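Local coordinates for insecticidal crystal protein Cry35Ab1 (Bacillus thuringiensis, PDB 4JP0), which forms one component of a binary insecticidal toxin, with Cry34Ab1 as its companion, that is active on western corn rootworm and probably targets the larval midgut epithelium, at residues 4-9 / 137-142; 45-50 / 59-64; 180-185 / 200-205. One frame throughout, in Å; residues are numbered along the deposited sequence.

Contact 1: residues 4-9 / 137-142; sequences TNKVYE and LTSVQT
A classic beta bulge marks this antiparallel pairing: Val140 and Gln141 both lie opposite Val7. Val7 N donates to Gln141 O at 2.8 Å, while Val7 O accepts from Val140 N, so the extra residue costs neither backbone group of Val7 its bond. Past the bulge, Glu9 and Thr138 form the next hydrogen-bonded pair, exchanging two bonds, N of each to O of the other. Strand 6-9 and strand 137-142 bring together the two ends of the beta-trefoil, the ricin B-type lectin fold of the N-terminal part, and strand 43-52 flanks strand 6-12 as a further neighbour. On the face that carries Tyr8, Leu137 swings CD2 over the phenol ring, a CH-pi contact with CD2 4.1 Å from the Tyr8 ring centroid. Lys6 CB lies against the opposite face of that ring, and Tyr8 OH is hydrogen-bonded to Asp3 O. The extended Lys6 chain runs alongside Thr142, its CE 3.3 Å from Thr142 OG1, and delivers NZ to a salt bridge with Asp3. On the other face, Val7 CG1 meets Val140 CG2 at 3.7 Å. Glu9, its CG beside the backbone N (chi1 -74°) and the chain straight beyond, lays its carboxylate carbon CD against Val140 CG1, 3.7 Å away.

Contact 2: residues 45-50 / 59-64; sequences LKWFLF and ITSYAA
Trp47 meets Ser61 across the hairpin formed by strands 43-52 and 56-61, and its side chain can be followed outward atom by atom. CB starts beside the partner strand, 4.1 Å from Ile59 CG2. With CG set beside the backbone N (chi1 -52°), the indole leans back toward the partner strand, its six-membered ring leading. CE3 passes close to both Ser61 CA and Thr60 O, the carbonyl oxygen coming in at the ring edge. CZ3 makes the tightest approach, 3.3 Å from Ser61 CA, and also touches Ser61 CB and OG; CH2 passes OG more loosely, and the hydrogen-bond partner of that hydroxyl is Asn65. NE1, on the pyrrole side, is hydrogen-bonded to Ala19 O.

The backbone beneath is regular antiparallel sheet. Phe48 and Thr60 exchange two bonds, N of each to O of the other, both 2.8 Å long, and Tyr62 N reaches Lys46 O as 59-64 leaves its strand. On the face opposite Trp47, the Phe48 and Tyr62 rings meet at their borders, neither covering the other's face, with their planes only 17° apart and CD1 of Phe48 3.7 Å from CD1 of Tyr62. Phe50 turns its ring edge to Thr60, with CD1 3.4 Å from Thr60 OG1, while a neighbour in its own strand, Phe48, lays CD2 over one of its faces.

This hairpin belongs to the beta-trefoil. Strand 6-12 flanks it next to strand 43-52, Trp70 packs edge-to-face with Trp47, strand 18-22 touches Trp47 and Ser61, and helix 193-199 packs against Thr60 and Tyr62.

Contact 3: residues 180-185 / 200-205; sequences LVPCIM and TPYYIL
Leu180 and Val181 on one strand and Tyr202 on the other give up the largest areas where strand 174-182 pairs with strand 202-221. These are the first two strands of the four-stranded antiparallel sheet in the Toxin_10 part of the chain, and strand 174-182 is an outermost strand of that sheet within the chain.

Leu180 and Ile204 project together from the same face, and CD2 of Leu180 is 3.9 Å from CG1 of Ile204. Leu180 CB meets the Tyr202 ring obliquely at CD2. Tyr202 holds CG beside its backbone N (chi1 -70°), which carries the ring across the opposite strand: CD2 passes Leu180 CB and the Pro182 nitrogen, then CE2 comes within 4.1 Å of Pro182 CG. The phenol OH continues beyond this contact to bond Thr4 O, and Phe50 packs edge-to-face with the ring.

Val181 works on the other side of the sheet. Its backbone makes two bonds with Tyr203, N to O in each direction and both 2.8 Å, while CG2, beside the backbone N, reaches Leu205 CB obliquely at 3.9 Å. Cys183, where the strand gives way to a 3-10 turn, donates its N to Pro201 O at 2.9 Å, a more bent bond (145° at the hydrogen). Its CB sits at the edge of the Tyr203 ring, 3.7 Å from CE1; Tyr203 OH is bound by Asp188 and Gln196.

The three hydrogen bonds between the segments are all backbone to backbone, and the side chains meet one another through carbon atoms, though Cys183 also sets CB and SG against Pro201 O. The main chain thus sets the register, while the tyrosine hydroxyls tie the pair to other parts of the protein.

How the contacts relate
Contact 1 is a surface contact, whereas contacts 2 and 3 are buried. Contacts 1 and 2 belong to one sheet of the trefoil, their centres about 9 Å apart, and Tyr8 N probably bonds Trp47 O between them. Contact 3 lies in the Toxin_10 sheet, yet it meets both: a tyrosine hydroxyl ties it to contact 1, and Phe50 of contact 2 packs on Pro182, Ile184 and Pro201. All three pair antiparallel strands, but their side chains suit their settings. Contact 1 mixes polar and charged chains with a few apolar ones around a bulge; large aromatic rings fill contact 2; aliphatic groups, prolines and tyrosines make up contact 3, the one closest to the centre of the chain.

Contact 1: residues 4-9 / 137-142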
ATOM      1  N   THR A   4       2.341  18.621   0.743  1.00 15.87           N
ATOM      2  CA  THR A   4       2.999  17.746   1.691  1.00 15.28           C
ATOM      3  C   THR A   4       4.369  17.255   1.208  1.00 14.66           C
ATOM      4  O   THR A   4       4.826  16.168   1.612  1.00 15.56           O
ATOM      5  CB  THR A   4       2.086  16.565   2.069  1.00 16.03           C
ATOM      6  OG1 THR A   4       1.547  15.964   0.876  1.00 15.30           O
ATOM      7  CG2 THR A   4       0.844  17.091   2.833  1.00 14.28           C
ATOM      8  N   ASN A   5       5.007  18.020   0.338  1.00 14.43           N
ATOM      9  CA  ASN A   5       6.370  17.710  -0.060  1.00 14.85           C
ATOM     10  C   ASN A   5       7.281  18.849   0.337  1.00 15.21           C
ATOM     11  O   ASN A   5       8.257  19.151  -0.324  1.00 14.17           O
ATOM     12  CB  ASN A   5       6.450  17.452  -1.571  1.00 15.93           C
ATOM     13  CG  ASN A   5       6.104  18.681  -2.386  1.00 18.26           C
ATOM     14  OD1 ASN A   5       5.317  19.544  -1.962  1.00 17.55           O
ATOM     15  ND2 ASN A   5       6.689  18.763  -3.572  1.00 18.82           N
ATOM     16  N   LYS A   6       6.962  19.470   1.461  1.00 14.62           N
ATOM     17  CA  LYS A   6       7.748  20.600   1.951  1.00 14.36           C
ATOM     18  C   LYS A   6       8.207  20.444   3.381  1.00 14.50           C
ATOM     19  O   LYS A   6       7.550  19.772   4.203  1.00 13.25           O
ATOM     20  CB  LYS A   6       6.894  21.880   1.866  1.00 13.92           C
ATOM     21  CG  LYS A   6       6.697  22.355   0.435  1.00 13.88           C
ATOM     22  CD  LYS A   6       5.753  23.573   0.391  1.00 19.07           C
ATOM     23  CE  LYS A   6       5.776  24.196  -1.000  1.00 19.16           C
ATOM     24  NZ  LYS A   6       4.560  25.003  -1.207  1.00 22.03           N
ATOM     25  N   VAL A   7       9.294  21.137   3.698  1.00 13.53           N
ATOM     26  CA  VAL A   7       9.734  21.262   5.071  1.00 14.20           C
ATOM     27  C   VAL A   7       9.210  22.638   5.517  1.00 15.07           C
ATOM     28  O   VAL A   7       9.459  23.646   4.854  1.00 14.31           O
ATOM     29  CB  VAL A   7      11.307  21.265   5.171  1.00 14.69           C
ATOM     30  CG1 VAL A   7      11.737  21.445   6.613  1.00 13.89           C
ATOM     31  CG2 VAL A   7      11.884  19.951   4.592  1.00 16.62           C
ATOM     32  N   TYR A   8       8.480  22.674   6.622  1.00 12.81           N
ATOM     33  CA  TYR A   8       7.844  23.890   7.076  1.00 14.30           C
ATOM     34  C   TYR A   8       8.382  24.354   8.402  1.00 14.22           C
ATOM     35  O   TYR A   8       8.778  23.547   9.212  1.00 15.60           O
ATOM     36  CB  TYR A   8       6.360  23.594   7.321  1.00 14.12           C
ATOM     37  CG  TYR A   8       5.520  23.406   6.093  1.00 15.45           C
ATOM     38  CD1 TYR A   8       5.113  22.131   5.692  1.00 15.06           C
ATOM     39  CD2 TYR A   8       5.097  24.499   5.346  1.00 14.83           C
ATOM     40  CE1 TYR A   8       4.304  21.975   4.566  1.00 15.27           C
ATOM     41  CE2 TYR A   8       4.299  24.333   4.209  1.00 16.58           C
ATOM     42  CZ  TYR A   8       3.894  23.081   3.849  1.00 14.82           C
ATOM     43  OH  TYR A   8       3.084  22.905   2.765  1.00 13.42           O
ATOM     44  N   GLU A   9       8.343  25.653   8.640  1.00 14.53           N
ATOM     45  CA  GLU A   9       8.557  26.188   9.987  1.00 14.85           C
ATOM     46  C   GLU A   9       7.177  26.640  10.411  1.00 15.08           C
ATOM     47  O   GLU A   9       6.401  27.113   9.581  1.00 15.82           O
ATOM     48  CB  GLU A   9       9.529  27.389   9.952  1.00 15.19           C
ATOM     49  CG  GLU A   9      10.951  26.911   9.716  1.00 16.72           C
ATOM     50  CD  GLU A   9      11.956  28.033   9.645  1.00 22.49           C
ATOM     51  OE1 GLU A   9      11.557  29.218   9.528  1.00 25.51           O
ATOM     52  OE2 GLU A   9      13.148  27.715   9.700  1.00 25.51           O
ATOM     53  N   LEU A 137       2.546  28.897   8.376  1.00 17.22           N
ATOM     54  CA  LEU A 137       3.441  27.860   7.872  1.00 19.22           C
ATOM     55  C   LEU A 137       4.341  28.462   6.825  1.00 19.98           C
ATOM     56  O   LEU A 137       3.852  29.053   5.820  1.00 23.01           O
ATOM     57  CB  LEU A 137       2.657  26.656   7.330  1.00 20.68           C
ATOM     58  CG  LEU A 137       2.391  25.563   8.396  1.00 22.00           C
ATOM     59  CD1 LEU A 137       1.423  26.003   9.452  1.00 25.06           C
ATOM     60  CD2 LEU A 137       1.879  24.273   7.722  1.00 26.96           C
ATOM     61  N   THR A 138       5.645  28.350   7.044  1.00 17.30           N
ATOM     62  CA  THR A 138       6.608  28.911   6.121  1.00 18.88           C
ATOM     63  C   THR A 138       7.385  27.776   5.472  1.00 17.88           C
ATOM     64  O   THR A 138       7.996  26.992   6.173  1.00 17.56           O
ATOM     65  CB  THR A 138       7.585  29.784   6.929  1.00 19.48           C
ATOM     66  OG1 THR A 138       6.851  30.824   7.603  1.00 20.61           O
ATOM     67  CG2 THR A 138       8.580  30.510   6.002  1.00 23.60           C
ATOM     68  N   SER A 139       7.352  27.679   4.152  1.00 17.65           N
ATOM     69  CA  SER A 139       8.118  26.639   3.440  1.00 17.75           C
ATOM     70  C   SER A 139       9.601  26.974   3.319  1.00 17.41           C
ATOM     71  O   SER A 139       9.951  28.029   2.783  1.00 17.76           O
ATOM     72  CB  SER A 139       7.555  26.437   2.042  1.00 19.18           C
ATOM     73  OG  SER A 139       8.307  25.393   1.399  1.00 21.78           O
ATOM     74  N   VAL A 140      10.477  26.103   3.812  1.00 15.65           N
ATOM     75  CA  VAL A 140      11.910  26.378   3.718  1.00 16.04           C
ATOM     76  C   VAL A 140      12.584  25.434   2.771  1.00 15.79           C
ATOM     77  O   VAL A 140      13.748  25.657   2.432  1.00 15.33           O
ATOM     78  CB  VAL A 140      12.638  26.342   5.130  1.00 17.32           C
ATOM     79  CG1 VAL A 140      12.110  27.441   6.004  1.00 18.92           C
ATOM     80  CG2 VAL A 140      12.449  24.983   5.807  1.00 15.67           C
ATOM     81  N   GLN A 141      11.872  24.378   2.350  1.00 14.19           N
ATOM     82  CA  GLN A 141      12.407  23.448   1.352  1.00 14.84           C
ATOM     83  C   GLN A 141      11.267  22.703   0.684  1.00 14.51           C
ATOM     84  O   GLN A 141      10.297  22.344   1.335  1.00 11.83           O
ATOM     85  CB  GLN A 141      13.389  22.444   1.977  1.00 14.51           C
ATOM     86  CG  GLN A 141      14.105  21.573   0.923  1.00 16.36           C
ATOM     87  CD  GLN A 141      15.188  20.695   1.537  1.00 21.09           C
ATOM     88  OE1 GLN A 141      15.506  20.829   2.714  1.00 23.27           O
ATOM     89  NE2 GLN A 141      15.743  19.811   0.749  1.00 20.02           N
ATOM     90  N   THR A 142      11.378  22.492  -0.620  1.00 14.48           N
ATOM     91  CA  THR A 142      10.419  21.667  -1.333  1.00 15.16           C
ATOM     92  C   THR A 142      11.203  20.503  -1.974  1.00 16.28           C
ATOM     93  O   THR A 142      12.252  20.723  -2.618  1.00 16.55           O
ATOM     94  CB  THR A 142       9.700  22.485  -2.434  1.00 15.21           C
ATOM     95  OG1 THR A 142       8.943  23.539  -1.832  1.00 12.80           O
ATOM     96  CG2 THR A 142       8.623  21.614  -3.133  1.00 14.55           C
TER
HETATM   97  O   HOH W   1       6.216  30.203   9.872  1.00 16.67           O

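Contact 2: residues 45-50 / 59-64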
ATOM      1  N   LEU A  45      13.517  23.527  14.235  1.00 14.04           N
ATOM      2  CA  LEU A  45      12.287  24.251  13.881  1.00 13.84           C
ATOM      3  C   LEU A  45      11.628  23.713  12.612  1.00 13.38           C
ATOM      4  O   LEU A  45      10.676  24.325  12.118  1.00 11.95           O
ATOM      5  CB  LEU A  45      12.594  25.738  13.611  1.00 13.53           C
ATOM      6  CG  LEU A  45      13.446  26.504  14.618  1.00 18.03           C
ATOM      7  CD1 LEU A  45      13.581  27.992  14.263  1.00 19.76           C
ATOM      8  CD2 LEU A  45      12.854  26.339  15.976  1.00 18.23           C
ATOM      9  N   LYS A  46      12.104  22.570  12.105  1.00 12.55           N
ATOM     10  CA  LYS A  46      11.693  22.089  10.780  1.00 13.23           C
ATOM     11  C   LYS A  46      10.736  20.941  10.921  1.00 13.11           C
ATOM     12  O   LYS A  46      11.061  19.975  11.593  1.00 12.38           O
ATOM     13  CB  LYS A  46      12.901  21.625   9.962  1.00 13.93           C
ATOM     14  CG  LYS A  46      13.824  22.777   9.521  1.00 15.23           C
ATOM     15  CD  LYS A  46      14.980  22.272   8.666  1.00 18.61           C
ATOM     16  CE  LYS A  46      15.981  23.394   8.381  1.00 21.99           C
ATOM     17  NZ  LYS A  46      17.003  22.989   7.361  1.00 23.17           N
ATOM     18  N   TRP A  47       9.600  21.055  10.230  1.00 11.82           N
ATOM     19  CA  TRP A  47       8.523  20.085  10.338  1.00 13.58           C
ATOM     20  C   TRP A  47       8.104  19.593   8.944  1.00 13.61           C
ATOM     21  O   TRP A  47       8.100  20.374   7.977  1.00 13.73           O
ATOM     22  CB  TRP A  47       7.310  20.703  11.078  1.00 13.68           C
ATOM     23  CG  TRP A  47       7.729  21.276  12.338  1.00 15.01           C
ATOM     24  CD1 TRP A  47       7.840  22.608  12.647  1.00 16.16           C
ATOM     25  CD2 TRP A  47       8.168  20.553  13.481  1.00 14.41           C
ATOM     26  NE1 TRP A  47       8.317  22.742  13.928  1.00 14.23           N
ATOM     27  CE2 TRP A  47       8.559  21.496  14.448  1.00 18.32           C
ATOM     28  CE3 TRP A  47       8.313  19.179  13.777  1.00 15.79           C
ATOM     29  CZ2 TRP A  47       9.078  21.118  15.710  1.00 18.91           C
ATOM     30  CZ3 TRP A  47       8.816  18.801  15.038  1.00 16.77           C
ATOM     31  CH2 TRP A  47       9.172  19.777  15.984  1.00 19.40           C
ATOM     32  N   PHE A  48       7.799  18.298   8.843  1.00 12.61           N
ATOM     33  CA  PHE A  48       7.346  17.721   7.566  1.00 13.26           C
ATOM     34  C   PHE A  48       5.952  17.180   7.747  1.00 13.47           C
ATOM     35  O   PHE A  48       5.684  16.419   8.704  1.00 13.20           O
ATOM     36  CB  PHE A  48       8.295  16.597   7.114  1.00 14.29           C
ATOM     37  CG  PHE A  48       8.212  16.289   5.657  1.00 13.80           C
ATOM     38  CD1 PHE A  48       9.146  16.828   4.779  1.00 13.84           C
ATOM     39  CD2 PHE A  48       7.219  15.446   5.155  1.00 13.16           C
ATOM     40  CE1 PHE A  48       9.085  16.553   3.424  1.00 14.91           C
ATOM     41  CE2 PHE A  48       7.148  15.172   3.784  1.00 13.22           C
ATOM     42  CZ  PHE A  48       8.088  15.726   2.924  1.00 15.69           C
ATOM     43  N   LEU A  49       5.041  17.606   6.879  1.00 11.97           N
ATOM     44  CA  LEU A  49       3.668  17.158   6.972  1.00 13.59           C
ATOM     45  C   LEU A  49       3.465  15.943   6.092  1.00 13.48           C
ATOM     46  O   LEU A  49       3.848  15.962   4.934  1.00 13.49           O
ATOM     47  CB  LEU A  49       2.733  18.240   6.447  1.00 13.41           C
ATOM     48  CG  LEU A  49       2.734  19.583   7.147  1.00 17.31           C
ATOM     49  CD1 LEU A  49       1.595  20.441   6.568  1.00 18.94           C
ATOM     50  CD2 LEU A  49       2.557  19.367   8.640  1.00 18.89           C
ATOM     51  N   PHE A  50       2.920  14.872   6.652  1.00 12.65           N
ATOM     52  CA  PHE A  50       2.482  13.727   5.810  1.00 14.67           C
ATOM     53  C   PHE A  50       0.959  13.637   5.832  1.00 14.32           C
ATOM     54  O   PHE A  50       0.336  13.793   6.891  1.00 15.12           O
ATOM     55  CB  PHE A  50       3.061  12.429   6.323  1.00 14.12           C
ATOM     56  CG  PHE A  50       4.558  12.290   6.074  1.00 14.77           C
ATOM     57  CD1 PHE A  50       5.452  12.323   7.115  1.00 16.32           C
ATOM     58  CD2 PHE A  50       5.047  12.124   4.796  1.00 14.90           C
ATOM     59  CE1 PHE A  50       6.807  12.144   6.905  1.00 15.77           C
ATOM     60  CE2 PHE A  50       6.419  11.978   4.574  1.00 15.73           C
ATOM     61  CZ  PHE A  50       7.289  11.976   5.637  1.00 14.79           C
ATOM     62  N   ILE A  59       2.429  15.382  11.792  1.00 11.87           N
ATOM     63  CA  ILE A  59       3.463  16.433  11.775  1.00 12.35           C
ATOM     64  C   ILE A  59       4.775  15.824  12.319  1.00 13.15           C
ATOM     65  O   ILE A  59       4.866  15.421  13.521  1.00 12.85           O
ATOM     66  CB  ILE A  59       3.011  17.611  12.649  1.00 12.85           C
ATOM     67  CG1 ILE A  59       1.629  18.124  12.179  1.00 14.38           C
ATOM     68  CG2 ILE A  59       4.120  18.705  12.662  1.00 11.54           C
ATOM     69  CD1 ILE A  59       1.047  19.322  13.037  1.00 15.53           C
ATOM     70  N   THR A  60       5.787  15.779  11.451  1.00 12.78           N
ATOM     71  CA  THR A  60       7.001  15.016  11.734  1.00 12.71           C
ATOM     72  C   THR A  60       8.195  15.890  11.941  1.00 13.32           C
ATOM     73  O   THR A  60       8.416  16.820  11.166  1.00 12.80           O
ATOM     74  CB  THR A  60       7.306  14.120  10.533  1.00 13.03           C
ATOM     75  OG1 THR A  60       6.147  13.305  10.254  1.00 13.37           O
ATOM     76  CG2 THR A  60       8.479  13.147  10.830  1.00 13.41           C
ATOM     77  N   SER A  61       8.960  15.604  12.984  1.00 12.50           N
ATOM     78  CA  SER A  61      10.189  16.369  13.218  1.00 12.79           C
ATOM     79  C   SER A  61      11.146  16.036  12.054  1.00 13.87           C
ATOM     80  O   SER A  61      11.543  14.871  11.840  1.00 13.63           O
ATOM     81  CB  SER A  61      10.797  15.971  14.557  1.00 13.35           C
ATOM     82  OG  SER A  61      11.828  16.873  14.891  1.00 12.55           O
ATOM     83  N   TYR A  62      11.552  17.058  11.319  1.00 12.30           N
ATOM     84  CA  TYR A  62      12.288  16.785  10.086  1.00 13.00           C
ATOM     85  C   TYR A  62      13.751  16.501  10.330  1.00 13.91           C
ATOM     86  O   TYR A  62      14.521  17.409  10.572  1.00 13.78           O
ATOM     87  CB  TYR A  62      12.104  17.932   9.081  1.00 12.71           C
ATOM     88  CG  TYR A  62      12.789  17.689   7.747  1.00 12.87           C
ATOM     89  CD1 TYR A  62      12.266  16.785   6.839  1.00 13.36           C
ATOM     90  CD2 TYR A  62      13.966  18.347   7.419  1.00 14.50           C
ATOM     91  CE1 TYR A  62      12.891  16.563   5.610  1.00 13.08           C
ATOM     92  CE2 TYR A  62      14.588  18.141   6.218  1.00 13.60           C
ATOM     93  CZ  TYR A  62      14.071  17.238   5.321  1.00 14.52           C
ATOM     94  OH  TYR A  62      14.675  17.056   4.095  1.00 16.37           O
ATOM     95  N   ALA A  63      14.120  15.218  10.303  1.00 14.08           N
ATOM     96  CA  ALA A  63      15.506  14.792  10.490  1.00 14.63           C
ATOM     97  C   ALA A  63      16.048  15.281  11.829  1.00 16.27           C
ATOM     98  O   ALA A  63      17.239  15.643  11.958  1.00 14.96           O
ATOM     99  CB  ALA A  63      16.386  15.303   9.373  1.00 16.12           C
ATOM    100  N   ALA A  64      15.152  15.334  12.811  1.00 14.50           N
ATOM    101  CA  ALA A  64      15.552  15.596  14.181  1.00 14.37           C
ATOM    102  C   ALA A  64      14.718  14.686  15.080  1.00 14.11           C
ATOM    103  O   ALA A  64      13.649  14.235  14.665  1.00 12.65           O
ATOM    104  CB  ALA A  64      15.318  17.024  14.541  1.00 13.44           C
TER

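Contact 3: residues 180-185 / 200-205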
ATOM      1  N   LEU A 180       2.227   6.585  -3.142  1.00 15.33           N
ATOM      2  CA  LEU A 180       3.370   7.064  -2.360  1.00 15.13           C
ATOM      3  C   LEU A 180       3.095   6.882  -0.870  1.00 16.38           C
ATOM      4  O   LEU A 180       2.020   7.275  -0.366  1.00 16.70           O
ATOM      5  CB  LEU A 180       3.587   8.538  -2.632  1.00 15.64           C
ATOM      6  CG  LEU A 180       4.071   8.827  -4.051  1.00 14.40           C
ATOM      7  CD1 LEU A 180       4.314  10.321  -4.244  1.00 17.73           C
ATOM      8  CD2 LEU A 180       5.337   8.064  -4.304  1.00 18.47           C
ATOM      9  N   VAL A 181       4.054   6.293  -0.168  1.00 14.96           N
ATOM     10  CA  VAL A 181       3.855   6.021   1.252  1.00 14.25           C
ATOM     11  C   VAL A 181       4.825   6.809   2.102  1.00 14.59           C
ATOM     12  O   VAL A 181       6.022   6.717   1.923  1.00 13.29           O
ATOM     13  CB  VAL A 181       4.015   4.499   1.550  1.00 15.81           C
ATOM     14  CG1 VAL A 181       3.887   4.181   3.075  1.00 15.66           C
ATOM     15  CG2 VAL A 181       2.996   3.722   0.724  1.00 14.09           C
ATOM     16  N   PRO A 182       4.301   7.589   3.030  1.00 14.22           N
ATOM     17  CA  PRO A 182       5.146   8.335   3.964  1.00 14.45           C
ATOM     18  C   PRO A 182       6.214   7.432   4.621  1.00 14.17           C
ATOM     19  O   PRO A 182       5.899   6.345   5.127  1.00 12.59           O
ATOM     20  CB  PRO A 182       4.148   8.777   5.015  1.00 14.83           C
ATOM     21  CG  PRO A 182       2.868   9.047   4.206  1.00 14.85           C
ATOM     22  CD  PRO A 182       2.872   7.830   3.238  1.00 15.08           C
ATOM     23  N   CYS A 183       7.453   7.903   4.668  1.00 13.26           N
ATOM     24  CA  CYS A 183       8.536   7.096   5.206  1.00 14.77           C
ATOM     25  C   CYS A 183       8.304   6.733   6.669  1.00 15.38           C
ATOM     26  O   CYS A 183       8.751   5.687   7.091  1.00 15.57           O
ATOM     27  CB  CYS A 183       9.918   7.771   5.002  1.00 13.67           C
ATOM     28  SG  CYS A 183      10.067   9.371   5.831  1.00 15.75           S
ATOM     29  N   ILE A 184       7.586   7.577   7.413  1.00 14.66           N
ATOM     30  CA  ILE A 184       7.295   7.277   8.802  1.00 15.88           C
ATOM     31  C   ILE A 184       6.494   5.997   8.966  1.00 15.73           C
ATOM     32  O   ILE A 184       6.523   5.394  10.037  1.00 16.10           O
ATOM     33  CB  ILE A 184       6.591   8.472   9.522  1.00 15.53           C
ATOM     34  CG1 ILE A 184       5.334   8.892   8.751  1.00 15.99           C
ATOM     35  CG2 ILE A 184       7.573   9.665   9.645  1.00 16.06           C
ATOM     36  CD1 ILE A 184       4.399   9.838   9.559  1.00 16.70           C
ATOM     37  N   MET A 185       5.777   5.597   7.919  1.00 16.27           N
ATOM     38  CA  MET A 185       4.951   4.389   7.959  1.00 16.20           C
ATOM     39  C   MET A 185       5.717   3.176   7.427  1.00 17.57           C
ATOM     40  O   MET A 185       5.146   2.079   7.295  1.00 18.11           O
ATOM     41  CB  MET A 185       3.702   4.590   7.101  1.00 16.13           C
ATOM     42  CG  MET A 185       2.815   5.700   7.602  1.00 16.35           C
ATOM     43  SD  MET A 185       1.529   6.096   6.431  1.00 18.18           S
ATOM     44  CE  MET A 185       0.973   7.667   7.105  1.00 22.35           C
ATOM     45  N   THR A 200      14.416  10.049   1.031  1.00 18.23           N
ATOM     46  CA  THR A 200      13.323   9.299   0.477  1.00 17.33           C
ATOM     47  C   THR A 200      12.058   9.462   1.330  1.00 15.92           C
ATOM     48  O   THR A 200      11.570   8.534   1.828  1.00 15.46           O
ATOM     49  CB  THR A 200      13.697   7.789   0.238  1.00 18.32           C
ATOM     50  OG1 THR A 200      12.561   7.083  -0.184  1.00 16.61           O
ATOM     51  CG2 THR A 200      14.222   7.154   1.483  1.00 18.26           C
ATOM     52  N   PRO A 201      11.594  10.693   1.499  1.00 15.34           N
ATOM     53  CA  PRO A 201      10.470  10.919   2.427  1.00 14.84           C
ATOM     54  C   PRO A 201       9.216  10.183   1.989  1.00 14.48           C
ATOM     55  O   PRO A 201       8.384   9.879   2.820  1.00 12.64           O
ATOM     56  CB  PRO A 201      10.252  12.442   2.377  1.00 15.38           C
ATOM     57  CG  PRO A 201      10.916  12.864   1.045  1.00 14.04           C
ATOM     58  CD  PRO A 201      12.110  11.962   0.930  1.00 16.57           C
ATOM     59  N   TYR A 202       9.073   9.952   0.688  1.00 12.86           N
ATOM     60  CA  TYR A 202       8.001   9.082   0.205  1.00 12.75           C
ATOM     61  C   TYR A 202       8.551   7.859  -0.465  1.00 13.47           C
ATOM     62  O   TYR A 202       9.406   7.960  -1.352  1.00 14.13           O
ATOM     63  CB  TYR A 202       7.070   9.802  -0.767  1.00 11.68           C
ATOM     64  CG  TYR A 202       6.235  10.847  -0.074  1.00 12.75           C
ATOM     65  CD1 TYR A 202       6.703  12.170   0.067  1.00 13.47           C
ATOM     66  CD2 TYR A 202       5.014  10.508   0.503  1.00 13.31           C
ATOM     67  CE1 TYR A 202       5.924  13.164   0.724  1.00 12.76           C
ATOM     68  CE2 TYR A 202       4.239  11.477   1.151  1.00 13.44           C
ATOM     69  CZ  TYR A 202       4.697  12.786   1.261  1.00 12.83           C
ATOM     70  OH  TYR A 202       3.920  13.683   1.945  1.00 12.82           O
ATOM     71  N   TYR A 203       8.064   6.693  -0.042  1.00 13.41           N
ATOM     72  CA  TYR A 203       8.431   5.434  -0.726  1.00 14.01           C
ATOM     73  C   TYR A 203       7.395   5.158  -1.794  1.00 14.48           C
ATOM     74  O   TYR A 203       6.250   5.619  -1.687  1.00 15.97           O
ATOM     75  CB  TYR A 203       8.415   4.259   0.275  1.00 14.85           C
ATOM     76  CG  TYR A 203       9.674   4.182   1.145  1.00 17.12           C
ATOM     77  CD1 TYR A 203      10.033   5.231   1.979  1.00 16.86           C
ATOM     78  CD2 TYR A 203      10.496   3.027   1.120  1.00 16.90           C
ATOM     79  CE1 TYR A 203      11.206   5.175   2.756  1.00 16.88           C
ATOM     80  CE2 TYR A 203      11.612   2.942   1.873  1.00 17.85           C
ATOM     81  CZ  TYR A 203      11.973   4.019   2.708  1.00 17.25           C
ATOM     82  OH  TYR A 203      13.105   3.916   3.469  1.00 18.37           O
ATOM     83  N   ILE A 204       7.759   4.364  -2.804  1.00 14.35           N
ATOM     84  CA  ILE A 204       6.838   3.959  -3.850  1.00 15.03           C
ATOM     85  C   ILE A 204       6.379   2.527  -3.599  1.00 15.34           C
ATOM     86  O   ILE A 204       7.186   1.598  -3.462  1.00 15.30           O
ATOM     87  CB  ILE A 204       7.537   4.031  -5.221  1.00 15.33           C
ATOM     88  CG1 ILE A 204       7.944   5.460  -5.519  1.00 15.85           C
ATOM     89  CG2 ILE A 204       6.598   3.570  -6.372  1.00 16.51           C
ATOM     90  CD1 ILE A 204       8.955   5.561  -6.708  1.00 20.79           C
ATOM     91  N   LEU A 205       5.075   2.357  -3.499  1.00 15.60           N
ATOM     92  CA  LEU A 205       4.479   1.023  -3.327  1.00 16.24           C
ATOM     93  C   LEU A 205       3.699   0.700  -4.640  1.00 16.27           C
ATOM     94  O   LEU A 205       2.786   1.429  -5.063  1.00 15.58           O
ATOM     95  CB  LEU A 205       3.586   1.013  -2.076  1.00 16.26           C
ATOM     96  CG  LEU A 205       2.779  -0.246  -1.764  1.00 17.47           C
ATOM     97  CD1 LEU A 205       3.666  -1.500  -1.734  1.00 17.58           C
ATOM     98  CD2 LEU A 205       1.990  -0.076  -0.445  1.00 17.63           C
TER